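Local coordinates for glycoside hydrolase family 16 protein (PDB 6T2N) that probably cleaves mucin O-glycans internally, as an endo-acting beta-galactosidase of the human gut bacterium Akkermansia muciniphila, at residues W165-N170 against Y268-S273; T140-F145 against R264-L269. All coordinates share one frame; numbering follows the deposited sequence.

Overall arrangement
Strand 267-275 is the common element: contact 1 pairs it with strand 160-168 along one edge, and contact 2 pairs its start with the short strand 142-143 along the other. The two share Tyr268 and Leu269, with about 9 Å between their centres. They also touch directly, through probable hydrogen bonds of 2.8 Å from Lys169 N to Pro266 O and from Asn170 ND2 to Thr265 OG1. The centre of contact 1 lies about 5 Å from the centre of the chain, that of contact 2 about 12 Å. Contact 1, through Trp165, adjoins strand 179-181, where the family's probable catalytic motif begins. The side chain of Leu269 is about 14 Å from the bound calcium ion.

Contact 1. Residues W165-N170 against Y268-S273; sequences WLLGKN and YLILNS
Ile270 lays CD1 over one face of the Trp165 indole, 3.8 Å from the centroid of the six-membered ring, while Asn272 sits at the indole edge. There Trp165 NE1 donates to Asn272 OD1 over 2.7 Å; the oxygen lies near the indole plane, but the amide is turned 75° against it. Leu167 O lies over one face of the Tyr268 ring, toward its rim, and Leu167 CB makes an off-centre CH-pi contact on that same face, 4.1 Å from the centroid. With CG set between backbone N and carbonyl carbon (chi1 62°), the indole leans across toward 268-273. Replacing it with an alanine is likely to leave Asn272 OD1 without its NE1 donor and to open a gap beside Ile270 CD1. On the opposite face of the sheet, Leu166 CG meets Leu269 CD1 at 3.8 Å. Backbone bonds include Trp165 N to Ile270 O (3.0 Å), Ile270 N to Trp165 O (2.7 Å) and Tyr268 N to Leu167 O (2.8 Å). Leu269 packs against Val299 of strand 292-302, in the other sheet. Strand 127-136 flanks 268-273, and strand 179-181, where the family 16 EIDxxE signature begins, flanks 165-168; Trp165 touches Glu179 and Asp181, consistent with a place near the substrate cleft.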
ATOM      1  N   TRP A 165       0.668  -1.104   0.207  1.00 53.68           N
ATOM      2  CA  TRP A 165       1.737  -0.167   0.596  1.00 54.06           C
ATOM      3  C   TRP A 165       1.342   0.750   1.758  1.00 56.32           C
ATOM      4  O   TRP A 165       0.170   0.874   2.067  1.00 62.45           O
ATOM      5  CB  TRP A 165       2.178   0.563  -0.651  1.00 50.70           C
ATOM      6  CG  TRP A 165       1.092   1.359  -1.260  1.00 52.34           C
ATOM      7  CD1 TRP A 165      -0.047   0.880  -1.815  1.00 54.67           C
ATOM      8  CD2 TRP A 165       1.043   2.784  -1.403  1.00 53.53           C
ATOM      9  NE1 TRP A 165      -0.807   1.917  -2.258  1.00 51.72           N
ATOM     10  CE2 TRP A 165      -0.163   3.092  -2.033  1.00 50.18           C
ATOM     11  CE3 TRP A 165       1.889   3.834  -1.045  1.00 54.91           C
ATOM     12  CZ2 TRP A 165      -0.546   4.391  -2.319  1.00 49.72           C
ATOM     13  CZ3 TRP A 165       1.514   5.118  -1.341  1.00 53.13           C
ATOM     14  CH2 TRP A 165       0.310   5.390  -1.975  1.00 50.70           C
ATOM     15  N   LEU A 166       2.363   1.252   2.450  1.00 58.84           N
ATOM     16  CA  LEU A 166       2.286   2.092   3.676  1.00 57.45           C
ATOM     17  C   LEU A 166       3.130   3.365   3.488  1.00 55.59           C
ATOM     18  O   LEU A 166       4.176   3.297   2.851  1.00 51.06           O
ATOM     19  CB  LEU A 166       2.816   1.285   4.859  1.00 56.05           C
ATOM     20  CG  LEU A 166       2.183  -0.092   5.061  1.00 55.04           C
ATOM     21  CD1 LEU A 166       2.987  -1.221   4.408  1.00 51.90           C
ATOM     22  CD2 LEU A 166       1.989  -0.370   6.536  1.00 54.96           C
ATOM     23  N   LEU A 167       2.606   4.479   3.996  1.00 57.18           N
ATOM     24  CA  LEU A 167       3.189   5.844   4.035  1.00 55.86           C
ATOM     25  C   LEU A 167       3.352   6.227   5.507  1.00 58.01           C
ATOM     26  O   LEU A 167       2.393   5.954   6.281  1.00 59.50           O
ATOM     27  CB  LEU A 167       2.227   6.843   3.384  1.00 56.08           C
ATOM     28  CG  LEU A 167       2.164   6.856   1.858  1.00 55.46           C
ATOM     29  CD1 LEU A 167       0.905   7.581   1.353  1.00 53.85           C
ATOM     30  CD2 LEU A 167       3.427   7.467   1.274  1.00 54.99           C
ATOM     31  N   GLY A 168       4.498   6.852   5.860  1.00 57.88           N
ATOM     32  CA  GLY A 168       4.903   7.252   7.238  1.00 57.03           C
ATOM     33  C   GLY A 168       4.271   8.642   7.585  1.00 62.26           C
ATOM     34  O   GLY A 168       4.200   9.596   6.729  1.00 62.56           O
ATOM     35  N   LYS A 169       3.655   8.675   8.788  1.00 66.85           N
ATOM     36  CA  LYS A 169       2.974   9.907   9.279  1.00 71.63           C
ATOM     37  C   LYS A 169       3.929  10.453  10.323  1.00 71.19           C
ATOM     38  O   LYS A 169       4.215   9.731  11.285  1.00 72.58           O
ATOM     39  CB  LYS A 169       1.541   9.691   9.797  1.00 78.05           C
ATOM     40  CG  LYS A 169       0.771  10.985  10.107  1.00 86.42           C
ATOM     41  CD  LYS A 169      -0.469  10.785  10.963  1.00 91.46           C
ATOM     42  CE  LYS A 169      -1.418   9.791  10.321  1.00 94.07           C
ATOM     43  NZ  LYS A 169      -1.899   8.771  11.281  1.00 95.85           N
ATOM     44  N   ASN A 170       4.417  11.664  10.068  1.00 71.73           N
ATOM     45  CA  ASN A 170       5.547  12.333  10.764  1.00 70.31           C
ATOM     46  C   ASN A 170       5.661  13.748  10.180  1.00 69.96           C
ATOM     47  O   ASN A 170       4.888  14.105   9.319  1.00 68.04           O
ATOM     48  CB  ASN A 170       6.861  11.490  10.760  1.00 70.43           C
ATOM     49  CG  ASN A 170       7.326  11.161   9.234  1.00 71.80           C
ATOM     50  OD1 ASN A 170       7.273  12.044   8.356  1.00 72.32           O
ATOM     51  ND2 ASN A 170       7.716   9.941   8.936  1.00 66.52           N
ATOM     52  N   TYR A 268       0.805   4.318   7.832  1.00 61.54           N
ATOM     53  CA  TYR A 268      -0.602   3.864   7.571  1.00 62.79           C
ATOM     54  C   TYR A 268      -0.658   3.076   6.270  1.00 59.31           C
ATOM     55  O   TYR A 268       0.262   3.161   5.450  1.00 60.06           O
ATOM     56  CB  TYR A 268      -1.645   4.974   7.637  1.00 62.14           C
ATOM     57  CG  TYR A 268      -1.425   6.034   6.611  1.00 62.91           C
ATOM     58  CD1 TYR A 268      -1.904   5.851   5.334  1.00 63.95           C
ATOM     59  CD2 TYR A 268      -0.694   7.184   6.899  1.00 68.17           C
ATOM     60  CE1 TYR A 268      -1.708   6.814   4.360  1.00 68.97           C
ATOM     61  CE2 TYR A 268      -0.453   8.149   5.927  1.00 67.59           C
ATOM     62  CZ  TYR A 268      -0.967   7.956   4.649  1.00 68.90           C
ATOM     63  OH  TYR A 268      -0.792   8.851   3.630  1.00 66.18           O
ATOM     64  N   LEU A 269      -1.671   2.215   6.190  1.00 59.99           N
ATOM     65  CA  LEU A 269      -1.764   1.151   5.160  1.00 58.39           C
ATOM     66  C   LEU A 269      -2.770   1.534   4.077  1.00 59.58           C
ATOM     67  O   LEU A 269      -3.831   2.122   4.393  1.00 60.62           O
ATOM     68  CB  LEU A 269      -2.163  -0.180   5.783  1.00 56.08           C
ATOM     69  CG  LEU A 269      -2.387  -1.301   4.766  1.00 56.41           C
ATOM     70  CD1 LEU A 269      -1.144  -1.583   3.936  1.00 52.90           C
ATOM     71  CD2 LEU A 269      -2.874  -2.591   5.444  1.00 59.94           C
ATOM     72  N   ILE A 270      -2.410   1.202   2.839  1.00 61.78           N
ATOM     73  CA  ILE A 270      -3.253   1.393   1.631  1.00 59.03           C
ATOM     74  C   ILE A 270      -3.320   0.102   0.843  1.00 56.66           C
ATOM     75  O   ILE A 270      -2.220  -0.453   0.551  1.00 51.05           O
ATOM     76  CB  ILE A 270      -2.681   2.468   0.727  1.00 56.33           C
ATOM     77  CG1 ILE A 270      -2.621   3.804   1.440  1.00 57.87           C
ATOM     78  CG2 ILE A 270      -3.530   2.524  -0.508  1.00 59.72           C
ATOM     79  CD1 ILE A 270      -2.264   4.933   0.500  1.00 60.04           C
ATOM     80  N   LEU A 271      -4.555  -0.269   0.473  1.00 56.42           N
ATOM     81  CA  LEU A 271      -4.882  -1.366  -0.476  1.00 54.74           C
ATOM     82  C   LEU A 271      -5.620  -0.737  -1.657  1.00 54.41           C
ATOM     83  O   LEU A 271      -6.621  -0.074  -1.426  1.00 60.47           O
ATOM     84  CB  LEU A 271      -5.733  -2.387   0.272  1.00 55.06           C
ATOM     85  CG  LEU A 271      -5.183  -2.834   1.627  1.00 56.81           C
ATOM     86  CD1 LEU A 271      -6.120  -3.815   2.283  1.00 60.99           C
ATOM     87  CD2 LEU A 271      -3.846  -3.496   1.475  1.00 55.44           C
ATOM     88  N   ASN A 272      -5.115  -0.866  -2.871  1.00 51.20           N
ATOM     89  CA  ASN A 272      -5.691  -0.133  -4.021  1.00 52.84           C
ATOM     90  C   ASN A 272      -5.338  -0.857  -5.338  1.00 56.89           C
ATOM     91  O   ASN A 272      -4.346  -1.648  -5.365  1.00 59.69           O
ATOM     92  CB  ASN A 272      -5.261   1.333  -3.992  1.00 53.22           C
ATOM     93  CG  ASN A 272      -3.845   1.475  -4.498  1.00 53.88           C
ATOM     94  OD1 ASN A 272      -2.909   1.209  -3.774  1.00 56.06           O
ATOM     95  ND2 ASN A 272      -3.664   1.719  -5.779  1.00 57.60           N
ATOM     96  N   SER A 273      -6.177  -0.668  -6.369  1.00 56.60           N
ATOM     97  CA  SER A 273      -5.847  -0.915  -7.788  1.00 55.04           C
ATOM     98  C   SER A 273      -5.899   0.426  -8.509  1.00 55.12           C
ATOM     99  O   SER A 273      -6.993   1.024  -8.614  1.00 57.27           O
ATOM    100  CB  SER A 273      -6.759  -1.890  -8.414  1.00 57.49           C
ATOM    101  OG  SER A 273      -6.578  -3.174  -7.857  1.00 61.29           O
TER

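Contact 2. Residues T140-F145 against R264-L269; sequences TKNFMF and RTPFYL
Phe143 and Phe267 form the firm part of this contact, an antiparallel hydrogen-bonded pair. Phe143 N donates a hydrogen bond to Phe267 O at 3.0 Å, and Phe267 N one to Phe143 O at 2.9 Å; both are nearly straight, the second with an N-H...O angle of 167°. The Phe143 ring stays close to that pair: its CG stands beside the backbone N, anti to the carbonyl carbon (chi1 -53°), which brings CD2 to 3.4 Å from Phe267 O, with the oxygen near the ring plane. Farther round the ring, CE2 reaches Leu269 CB at 3.8 Å. Trp56 and Phe301 both meet the Phe143 ring edge-to-face, so the buried side is largely aromatic, with Leu269 among the rings.

The partly exposed side is looser and relies on van der Waals contact. Asn142 CB rests against Pro266 CB at 3.7 Å, and Asn142 OD1 takes a weak hydrogen bond from Lys169 NZ. Met144 swings CG to the far side of CB from its backbone nitrogen (chi1 -163°), which carries SD alongside the proline ring, 3.8 Å from Pro266 CD. A buried but sparse end follows, where Phe145 CZ comes within 4.2 Å of Arg264 CA; the arginine's guanidinium leads away to Lys233 O, and Phe145 packs edge-to-face with Trp231.

The regular pairing here is thus brief, one hydrogen-bonded pair between Phe143 and Phe267. The arrangement belongs to the jelly-roll beta-sandwich of family 16: the short strand 142-143 edges one sheet, and the Phe143 ring packs edge-to-face with Phe301 of strand 292-302 in the other, between the two layers.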
ATOM      1  N   THR A 140      -7.635   5.327  10.772  1.00 68.68           N
ATOM      2  CA  THR A 140      -8.223   4.220  11.551  1.00 72.09           C
ATOM      3  C   THR A 140      -7.137   3.534  12.376  1.00 73.09           C
ATOM      4  O   THR A 140      -7.374   3.307  13.566  1.00 76.35           O
ATOM      5  CB  THR A 140      -8.992   3.311  10.594  1.00 73.98           C
ATOM      6  OG1 THR A 140      -8.099   2.597   9.735  1.00 71.25           O
ATOM      7  CG2 THR A 140      -9.954   4.122   9.754  1.00 75.28           C
ATOM      8  N   LYS A 141      -5.986   3.238  11.774  1.00 73.48           N
ATOM      9  CA  LYS A 141      -4.865   2.523  12.440  1.00 75.70           C
ATOM     10  C   LYS A 141      -3.493   2.873  11.838  1.00 72.69           C
ATOM     11  O   LYS A 141      -3.273   2.682  10.602  1.00 69.71           O
ATOM     12  CB  LYS A 141      -5.056   1.017  12.294  1.00 80.52           C
ATOM     13  CG  LYS A 141      -4.048   0.189  13.068  1.00 84.47           C
ATOM     14  CD  LYS A 141      -4.449   0.048  14.512  1.00 88.45           C
ATOM     15  CE  LYS A 141      -3.470  -0.798  15.282  1.00 91.70           C
ATOM     16  NZ  LYS A 141      -2.425   0.071  15.866  1.00 94.16           N
ATOM     17  N   ASN A 142      -2.574   3.295  12.708  1.00 72.90           N
ATOM     18  CA  ASN A 142      -1.116   3.432  12.427  1.00 68.69           C
ATOM     19  C   ASN A 142      -0.389   2.208  12.953  1.00 67.49           C
ATOM     20  O   ASN A 142      -0.798   1.709  13.965  1.00 69.54           O
ATOM     21  CB  ASN A 142      -0.513   4.624  13.138  1.00 66.39           C
ATOM     22  CG  ASN A 142      -1.181   5.899  12.718  1.00 66.13           C
ATOM     23  OD1 ASN A 142      -1.063   6.888  13.424  1.00 69.16           O
ATOM     24  ND2 ASN A 142      -1.880   5.876  11.590  1.00 68.11           N
ATOM     25  N   PHE A 143       0.633   1.751  12.252  1.00 67.88           N
ATOM     26  CA  PHE A 143       1.448   0.581  12.654  1.00 72.27           C
ATOM     27  C   PHE A 143       2.834   1.095  12.998  1.00 71.05           C
ATOM     28  O   PHE A 143       3.288   1.987  12.251  1.00 71.23           O
ATOM     29  CB  PHE A 143       1.498  -0.437  11.516  1.00 72.72           C
ATOM     30  CG  PHE A 143       0.138  -0.831  11.014  1.00 71.26           C
ATOM     31  CD1 PHE A 143      -0.586  -1.824  11.653  1.00 74.55           C
ATOM     32  CD2 PHE A 143      -0.428  -0.187   9.927  1.00 68.58           C
ATOM     33  CE1 PHE A 143      -1.853  -2.173  11.204  1.00 74.16           C
ATOM     34  CE2 PHE A 143      -1.698  -0.531   9.489  1.00 66.54           C
ATOM     35  CZ  PHE A 143      -2.407  -1.516  10.135  1.00 69.32           C
ATOM     36  N   MET A 144       3.448   0.600  14.080  1.00 73.56           N
ATOM     37  CA  MET A 144       4.887   0.913  14.397  1.00 69.59           C
ATOM     38  C   MET A 144       5.620  -0.278  14.997  1.00 61.97           C
ATOM     39  O   MET A 144       5.551  -0.494  16.166  1.00 61.55           O
ATOM     40  CB  MET A 144       5.053   2.090  15.348  1.00 74.41           C
ATOM     41  CG  MET A 144       6.450   2.611  15.320  1.00 79.49           C
ATOM     42  SD  MET A 144       6.500   4.297  15.942  1.00 89.72           S
ATOM     43  CE  MET A 144       8.133   4.316  16.687  1.00 88.13           C
ATOM     44  N   PHE A 145       6.316  -0.987  14.149  1.00 60.28           N
ATOM     45  CA  PHE A 145       7.026  -2.244  14.453  1.00 64.98           C
ATOM     46  C   PHE A 145       5.950  -3.344  14.502  1.00 65.87           C
ATOM     47  O   PHE A 145       4.880  -3.305  15.247  1.00 64.32           O
ATOM     48  CB  PHE A 145       7.955  -2.142  15.696  1.00 69.98           C
ATOM     49  CG  PHE A 145       8.911  -0.964  15.701  1.00 67.56           C
ATOM     50  CD1 PHE A 145       9.544  -0.561  14.533  1.00 64.08           C
ATOM     51  CD2 PHE A 145       9.125  -0.235  16.850  1.00 68.91           C
ATOM     52  CE1 PHE A 145      10.332   0.567  14.509  1.00 64.63           C
ATOM     53  CE2 PHE A 145       9.937   0.883  16.831  1.00 70.73           C
ATOM     54  CZ  PHE A 145      10.549   1.272  15.661  1.00 69.48           C
ATOM     55  N   ARG A 264      11.259   4.849  11.724  1.00 69.34           N
ATOM     56  CA  ARG A 264      10.953   4.630  13.170  1.00 70.24           C
ATOM     57  C   ARG A 264       9.824   5.600  13.546  1.00 68.84           C
ATOM     58  O   ARG A 264       9.813   6.141  14.636  1.00 72.14           O
ATOM     59  CB  ARG A 264      12.209   4.815  14.042  1.00 73.09           C
ATOM     60  CG  ARG A 264      13.443   4.034  13.587  1.00 72.58           C
ATOM     61  CD  ARG A 264      14.670   4.197  14.508  1.00 72.90           C
ATOM     62  NE  ARG A 264      15.720   3.158  14.333  1.00 70.77           N
ATOM     63  CZ  ARG A 264      17.037   3.381  14.171  1.00 69.86           C
ATOM     64  NH1 ARG A 264      17.517   4.620  14.198  1.00 69.33           N
ATOM     65  NH2 ARG A 264      17.871   2.356  13.951  1.00 68.30           N
ATOM     66  N   THR A 265       8.918   5.847  12.626  1.00 66.89           N
ATOM     67  CA  THR A 265       7.677   6.599  12.890  1.00 68.23           C
ATOM     68  C   THR A 265       6.563   5.663  12.483  1.00 67.18           C
ATOM     69  O   THR A 265       6.835   4.652  11.839  1.00 66.79           O
ATOM     70  CB  THR A 265       7.695   7.961  12.184  1.00 68.81           C
ATOM     71  OG1 THR A 265       7.656   7.872  10.750  1.00 62.80           O
ATOM     72  CG2 THR A 265       8.932   8.723  12.609  1.00 72.05           C
ATOM     73  N   PRO A 266       5.305   5.939  12.890  1.00 68.39           N
ATOM     74  CA  PRO A 266       4.176   5.120  12.444  1.00 65.02           C
ATOM     75  C   PRO A 266       3.845   5.336  10.960  1.00 60.77           C
ATOM     76  O   PRO A 266       4.048   6.434  10.361  1.00 55.64           O
ATOM     77  CB  PRO A 266       3.052   5.538  13.388  1.00 66.50           C
ATOM     78  CG  PRO A 266       3.398   6.951  13.776  1.00 68.69           C
ATOM     79  CD  PRO A 266       4.908   7.006  13.822  1.00 68.86           C
ATOM     80  N   PHE A 267       3.359   4.250  10.379  1.00 60.98           N
ATOM     81  CA  PHE A 267       3.024   4.129   8.933  1.00 62.00           C
ATOM     82  C   PHE A 267       1.553   3.713   8.762  1.00 60.51           C
ATOM     83  O   PHE A 267       1.105   2.804   9.505  1.00 62.03           O
ATOM     84  CB  PHE A 267       4.014   3.134   8.321  1.00 60.94           C
ATOM     85  CG  PHE A 267       5.235   3.756   7.711  1.00 57.97           C
ATOM     86  CD1 PHE A 267       6.254   4.206   8.504  1.00 63.10           C
ATOM     87  CD2 PHE A 267       5.349   3.894   6.349  1.00 57.94           C
ATOM     88  CE1 PHE A 267       7.386   4.779   7.942  1.00 66.39           C
ATOM     89  CE2 PHE A 267       6.472   4.459   5.778  1.00 61.23           C
ATOM     90  CZ  PHE A 267       7.494   4.907   6.583  1.00 65.07           C
ATOM     91  N   TYR A 268       0.805   4.318   7.832  1.00 61.54           N
ATOM     92  CA  TYR A 268      -0.602   3.864   7.571  1.00 62.79           C
ATOM     93  C   TYR A 268      -0.658   3.076   6.270  1.00 59.31           C
ATOM     94  O   TYR A 268       0.262   3.161   5.450  1.00 60.06           O
ATOM     95  CB  TYR A 268      -1.645   4.974   7.637  1.00 62.14           C
ATOM     96  CG  TYR A 268      -1.425   6.034   6.611  1.00 62.91           C
ATOM     97  CD1 TYR A 268      -1.904   5.851   5.334  1.00 63.95           C
ATOM     98  CD2 TYR A 268      -0.694   7.184   6.899  1.00 68.17           C
ATOM     99  CE1 TYR A 268      -1.708   6.814   4.360  1.00 68.97           C
ATOM    100  CE2 TYR A 268      -0.453   8.149   5.927  1.00 67.59           C
ATOM    101  CZ  TYR A 268      -0.967   7.956   4.649  1.00 68.90           C
ATOM    102  OH  TYR A 268      -0.792   8.851   3.630  1.00 66.18           O
ATOM    103  N   LEU A 269      -1.671   2.215   6.190  1.00 59.99           N
ATOM    104  CA  LEU A 269      -1.764   1.151   5.160  1.00 58.39           C
ATOM    105  C   LEU A 269      -2.770   1.534   4.077  1.00 59.58           C
ATOM    106  O   LEU A 269      -3.831   2.122   4.393  1.00 60.62           O
ATOM    107  CB  LEU A 269      -2.163  -0.180   5.783  1.00 56.08           C
ATOM    108  CG  LEU A 269      -2.387  -1.301   4.766  1.00 56.41           C
ATOM    109  CD1 LEU A 269      -1.144  -1.583   3.936  1.00 52.90           C
ATOM    110  CD2 LEU A 269      -2.874  -2.591   5.444  1.00 59.94           C
TER